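Local coordinates for protein cryptochrome DASH, chloroplastic/mitochondrial (Arabidopsis thaliana, PDB 2J4D) that repairs cyclobutane pyrimidine dimers in single-stranded DNA as an FAD-dependent photolyase, carries a folate light antenna, and may also act as a blue-light photoreceptor, at residues Ser65-Pro70 against Pro219-Asp224; Gly372-Asp377 against Leu485-Thr490. All blocks are in the same frame, centred on the assembly; numbering follows the deposited sequence.

Interaction 1 (Ser65-Pro70 against Pro219-Asp224); sequences SDTILP and PTPSVD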
loop_
_atom_site.group_PDB
_atom_site.type_symbol
_atom_site.label_atom_id
_atom_site.label_comp_id
_atom_site.label_asym_id
_atom_site.label_seq_id
_atom_site.Cartn_x
_atom_site.Cartn_y
_atom_site.Cartn_z
ATOM N N SER A 65 8.306 -19.329 -21.256
ATOM C CA SER A 65 9.291 -18.712 -22.138
ATOM C C SER A 65 10.663 -19.346 -21.938
ATOM O O SER A 65 10.837 -20.199 -21.067
ATOM C CB SER A 65 9.418 -17.228 -21.812
ATOM O OG SER A 65 10.061 -17.066 -20.554
ATOM N N ASP A 66 11.627 -18.937 -22.756
ATOM C CA ASP A 66 12.993 -19.419 -22.592
ATOM C C ASP A 66 13.860 -18.218 -22.257
ATOM O O ASP A 66 15.024 -18.363 -21.867
ATOM C CB ASP A 66 13.524 -20.137 -23.848
ATOM C CG ASP A 66 13.440 -19.292 -25.108
ATOM O OD1 ASP A 66 13.778 -18.089 -25.073
ATOM O OD2 ASP A 66 13.048 -19.851 -26.155
ATOM N N THR A 67 13.268 -17.029 -22.368
ATOM C CA THR A 67 13.968 -15.773 -22.091
ATOM C C THR A 67 12.985 -14.728 -21.556
ATOM O O THR A 67 11.887 -14.578 -22.086
ATOM C CB THR A 67 14.619 -15.232 -23.376
ATOM O OG1 THR A 67 15.420 -16.263 -23.965
ATOM C CG2 THR A 67 15.511 -14.044 -23.070
ATOM N N ILE A 68 13.378 -14.000 -20.516
ATOM C CA ILE A 68 12.489 -12.990 -19.931
ATOM C C ILE A 68 13.076 -11.595 -19.939
ATOM O O ILE A 68 14.250 -11.415 -19.641
ATOM C CB ILE A 68 12.166 -13.294 -18.445
ATOM C CG1 ILE A 68 11.562 -14.688 -18.303
ATOM C CG2 ILE A 68 11.216 -12.220 -17.895
ATOM C CD1 ILE A 68 11.482 -15.161 -16.852
ATOM N N LEU A 69 12.249 -10.606 -20.265
ATOM C CA LEU A 69 12.687 -9.215 -20.241
ATOM C C LEU A 69 11.815 -8.468 -19.224
ATOM O O LEU A 69 10.705 -8.058 -19.544
ATOM C CB LEU A 69 12.534 -8.556 -21.619
ATOM C CG LEU A 69 12.816 -7.050 -21.637
ATOM C CD1 LEU A 69 14.184 -6.775 -21.036
ATOM C CD2 LEU A 69 12.754 -6.526 -23.068
ATOM N N PRO A 70 12.298 -8.316 -17.980
ATOM C CA PRO A 70 11.548 -7.613 -16.925
ATOM C C PRO A 70 11.590 -6.107 -17.176
ATOM O O PRO A 70 12.653 -5.541 -17.436
ATOM C CB PRO A 70 12.296 -7.991 -15.643
ATOM C CG PRO A 70 13.011 -9.278 -16.008
ATOM C CD PRO A 70 13.472 -9.003 -17.417
ATOM N N PRO A 219 17.986 -16.648 -18.941
ATOM C CA PRO A 219 18.633 -15.375 -19.255
ATOM C C PRO A 219 17.633 -14.334 -19.750
ATOM O O PRO A 219 16.451 -14.627 -19.930
ATOM C CB PRO A 219 19.602 -15.770 -20.360
ATOM C CG PRO A 219 18.745 -16.706 -21.167
ATOM C CD PRO A 219 18.028 -17.549 -20.109
ATOM N N THR A 220 18.131 -13.125 -19.974
ATOM C CA THR A 220 17.319 -12.036 -20.499
ATOM C C THR A 220 17.811 -11.845 -21.927
ATOM O O THR A 220 18.807 -12.447 -22.330
ATOM C CB THR A 220 17.595 -10.720 -19.773
ATOM O OG1 THR A 220 18.944 -10.315 -20.049
ATOM C CG2 THR A 220 17.411 -10.878 -18.268
ATOM N N PRO A 221 17.113 -11.019 -22.721
ATOM C CA PRO A 221 17.598 -10.823 -24.090
ATOM C C PRO A 221 18.832 -9.943 -23.949
ATOM O O PRO A 221 19.108 -9.432 -22.861
ATOM C CB PRO A 221 16.453 -10.071 -24.768
ATOM C CG PRO A 221 15.246 -10.478 -23.971
ATOM C CD PRO A 221 15.765 -10.451 -22.553
ATOM N N SER A 222 19.580 -9.770 -25.031
ATOM C CA SER A 222 20.751 -8.913 -24.976
ATOM C C SER A 222 20.229 -7.477 -24.986
ATOM O O SER A 222 19.541 -7.062 -25.917
ATOM C CB SER A 222 21.654 -9.154 -26.186
ATOM O OG SER A 222 22.805 -8.331 -26.107
ATOM N N VAL A 223 20.551 -6.724 -23.945
ATOM C CA VAL A 223 20.094 -5.349 -23.830
ATOM C C VAL A 223 21.281 -4.414 -23.706
ATOM O O VAL A 223 22.158 -4.624 -22.876
ATOM C CB VAL A 223 19.180 -5.185 -22.596
ATOM C CG1 VAL A 223 18.910 -3.710 -22.326
ATOM C CG2 VAL A 223 17.877 -5.936 -22.827
ATOM N N ASP A 224 21.296 -3.374 -24.528
ATOM C CA ASP A 224 22.394 -2.416 -24.510
ATOM C C ASP A 224 22.319 -1.422 -23.355
ATOM O O ASP A 224 23.349 -1.031 -22.804
ATOM C CB ASP A 224 22.458 -1.667 -25.847
ATOM C CG ASP A 224 22.615 -2.609 -27.037
ATOM O OD1 ASP A 224 23.431 -3.556 -26.951
ATOM O OD2 ASP A 224 21.931 -2.401 -28.062
#
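A backbone hydrogen bond and a small apolar patch lay the proline-rich loop Pro219-Asp224 over the start of the strand that begins at Thr67, in the parallel sheet of the alpha/beta domain. Ile68 N donates to Pro219 O at 3.2 Å, nearly straight (N-H...O 162°) and in the carbonyl plane. The two runs diverge by 52°, and this is the one hydrogen bond between them. Thr220 CA comes to 3.2 Å from Ile68 O in a CA-H...O contact. Pro221 CD fills the place of an N-H and packs on Thr67 CG2 and Leu69 CB; with no N-H on the proline, Ile68 O keeps only C-H contacts. The methyl and hydroxyl of Thr67 part company: CG2, set anti to the backbone N (OG1 at chi1 -52°), sits between Pro219 O at 3.3 Å and Pro221 CD, while OG1 donates to Asp66 OD1. Further along, Leu69 CD1 reaches Val223 CG2, the two side chains crossing at about a right angle. Phe134 of helix 123-134 touches Leu69, Pro221 and Val223 together, and strand 67-74 runs between strands 41-46 and 117-120, with backbone hydrogen bonds to Thr42 and Leu44 on one neighbour and to Leu117 on the other.

Interaction 2 (Gly372-Asp377 against Leu485-Thr490); sequences GYPLID and LMYMDT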
loop_
_atom_site.group_PDB
_atom_site.type_symbol
_atom_site.label_atom_id
_atom_site.label_comp_id
_atom_site.label_asym_id
_atom_site.label_seq_id
_atom_site.Cartn_x
_atom_site.Cartn_y
_atom_site.Cartn_z
ATOM N N GLY A 372 -5.992 23.409 15.669
ATOM C CA GLY A 372 -6.106 23.832 17.053
ATOM C C GLY A 372 -6.409 22.670 17.977
ATOM O O GLY A 372 -6.481 22.830 19.189
ATOM N N TYR A 373 -6.603 21.489 17.403
ATOM C CA TYR A 373 -6.878 20.297 18.199
ATOM C C TYR A 373 -5.657 19.409 18.078
ATOM O O TYR A 373 -5.392 18.850 17.014
ATOM C CB TYR A 373 -8.116 19.592 17.660
ATOM C CG TYR A 373 -9.360 20.420 17.828
ATOM C CD1 TYR A 373 -10.017 20.475 19.052
ATOM C CD2 TYR A 373 -9.869 21.170 16.772
ATOM C CE1 TYR A 373 -11.154 21.252 19.223
ATOM C CE2 TYR A 373 -11.006 21.955 16.934
ATOM C CZ TYR A 373 -11.643 21.988 18.162
ATOM O OH TYR A 373 -12.779 22.748 18.330
ATOM N N PRO A 374 -4.886 19.277 19.167
ATOM C CA PRO A 374 -3.674 18.458 19.171
ATOM C C PRO A 374 -3.809 17.066 18.554
ATOM O O PRO A 374 -2.976 16.671 17.737
ATOM C CB PRO A 374 -3.293 18.421 20.649
ATOM C CG PRO A 374 -3.733 19.792 21.120
ATOM C CD PRO A 374 -5.103 19.895 20.489
ATOM N N LEU A 375 -4.846 16.328 18.937
ATOM C CA LEU A 375 -5.025 14.983 18.394
ATOM C C LEU A 375 -5.039 15.003 16.866
ATOM O O LEU A 375 -4.386 14.180 16.219
ATOM C CB LEU A 375 -6.319 14.360 18.920
ATOM C CG LEU A 375 -6.518 12.889 18.541
ATOM C CD1 LEU A 375 -5.289 12.080 18.927
ATOM C CD2 LEU A 375 -7.762 12.346 19.231
ATOM N N ILE A 376 -5.778 15.950 16.296
ATOM C CA ILE A 376 -5.864 16.076 14.842
ATOM C C ILE A 376 -4.534 16.525 14.251
ATOM O O ILE A 376 -3.973 15.857 13.376
ATOM C CB ILE A 376 -6.930 17.113 14.411
ATOM C CG1 ILE A 376 -8.302 16.747 14.994
ATOM C CG2 ILE A 376 -6.990 17.194 12.876
ATOM C CD1 ILE A 376 -8.785 15.336 14.654
ATOM N N ASP A 377 -4.022 17.648 14.748
ATOM C CA ASP A 377 -2.777 18.217 14.238
ATOM C C ASP A 377 -1.572 17.296 14.287
ATOM O O ASP A 377 -0.791 17.246 13.335
ATOM C CB ASP A 377 -2.448 19.536 14.963
ATOM C CG ASP A 377 -3.518 20.598 14.752
ATOM O OD1 ASP A 377 -4.211 20.540 13.709
ATOM O OD2 ASP A 377 -3.663 21.495 15.616
ATOM N N LEU A 485 -3.470 30.108 23.770
ATOM C CA LEU A 485 -2.167 30.772 23.884
ATOM C C LEU A 485 -1.004 29.804 23.926
ATOM O O LEU A 485 0.018 30.024 23.271
ATOM C CB LEU A 485 -2.099 31.657 25.135
ATOM C CG LEU A 485 -2.948 32.921 25.153
ATOM C CD1 LEU A 485 -2.652 33.697 26.430
ATOM C CD2 LEU A 485 -2.648 33.773 23.926
ATOM N N MET A 486 -1.134 28.742 24.714
ATOM C CA MET A 486 -0.060 27.770 24.785
ATOM C C MET A 486 -0.043 26.903 23.532
ATOM O O MET A 486 0.969 26.268 23.221
ATOM C CB MET A 486 -0.189 26.925 26.047
ATOM C CG MET A 486 0.145 27.735 27.288
ATOM S SD MET A 486 0.118 26.797 28.798
ATOM C CE MET A 486 -1.647 26.507 28.959
ATOM N N TYR A 487 -1.164 26.873 22.815
ATOM C CA TYR A 487 -1.216 26.116 21.567
ATOM C C TYR A 487 -1.586 27.056 20.435
ATOM O O TYR A 487 -0.714 27.728 19.887
ATOM C CB TYR A 487 -2.212 24.949 21.627
ATOM C CG TYR A 487 -2.060 24.022 20.436
ATOM C CD1 TYR A 487 -0.789 23.652 19.986
ATOM C CD2 TYR A 487 -3.169 23.566 19.720
ATOM C CE1 TYR A 487 -0.626 22.860 18.848
ATOM C CE2 TYR A 487 -3.016 22.768 18.577
ATOM C CZ TYR A 487 -1.742 22.423 18.148
ATOM O OH TYR A 487 -1.565 21.659 17.009
ATOM N N MET A 488 -2.869 27.120 20.090
ATOM C CA MET A 488 -3.322 27.999 19.019
ATOM C C MET A 488 -4.841 28.028 18.974
ATOM O O MET A 488 -5.503 27.271 19.684
ATOM C CB MET A 488 -2.781 27.511 17.670
ATOM C CG MET A 488 -3.331 26.149 17.230
ATOM S SD MET A 488 -2.655 25.601 15.637
ATOM C CE MET A 488 -1.010 25.135 16.118
ATOM N N ASP A 489 -5.397 28.905 18.144
ATOM C CA ASP A 489 -6.847 29.000 18.021
ATOM C C ASP A 489 -7.371 27.748 17.344
ATOM O O ASP A 489 -6.640 27.073 16.610
ATOM C CB ASP A 489 -7.265 30.207 17.169
ATOM C CG ASP A 489 -7.056 31.537 17.873
ATOM O OD1 ASP A 489 -7.539 31.706 19.015
ATOM O OD2 ASP A 489 -6.414 32.423 17.269
ATOM N N THR A 490 -8.639 27.445 17.592
ATOM C CA THR A 490 -9.283 26.296 16.978
ATOM C C THR A 490 -10.016 26.834 15.758
ATOM O O THR A 490 -10.653 27.891 15.829
ATOM C CB THR A 490 -10.282 25.646 17.934
ATOM O OG1 THR A 490 -11.150 26.651 18.464
ATOM C CG2 THR A 490 -9.553 24.951 19.071
HETATM O O HOH W 1 -6.410 25.066 20.874
#
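Tyr487 reaches across to the first turn of helix 374-386 with its ring sandwiched and its hydroxyl bound. Its CG stands anti to the backbone N (chi1 -169°), which sends the ring toward Asp377, and OH donates to Asp377 OD2 at 2.5 Å. The carboxylate and ring planes are 40° apart, and the hydroxyl arrives on the anti side of OD2; the syn lone pair of the same oxygen takes Gly372 N at 3.0 Å. Two donors thus grip one buried carboxylate oxygen, while Thr371 holds OD1. Pro374 CG lies over one face of the Tyr487 ring in a CH-pi contact, 4.3 Å from its centroid, and Met488 CE lies over the opposite face, toward the rim. A phenylalanine in place of Tyr487 could keep the ring contacts but would probably leave Asp377 OD2 without its hydroxyl donor. At Gly372 a CB would run into Asp489 O and, at phi 98°, jam against the preceding carbonyl O; a water donates to both Gly372 O and Met488 O. Thr490 CG2 sits over a face of the Tyr373 ring, whose hydroxyl is hydrogen-bonded to Val492 O. Tyr373 is the N-cap residue, followed by proline, whose missing N-H costs nothing in a first turn: a helix start in the FAD-binding domain, packed against the loop after helix 483-486, near the end of the modelled chain.

One contact lies at the alpha/beta sheet, the other in the FAD-binding domain; they share no element. Their centres are about 57 Å apart, on opposite sides of the chain's centre, and neither lies at the flavin or folate site. Interaction 1 is partly buried at the sheet of the alpha/beta domain, interaction 2 more deeply buried in the all-helical FAD-binding region. Their buried areas are alike, yet the chemistry differs. Against a strand, the loop of interaction 1 uses main-chain atoms and compact apolar groups. At a helix start, interaction 2 relies on a carboxylate, a phenol, ring faces and a bridging water. Prolines serve in both, as an apolar face of the loop in one and first-turn residue in the other.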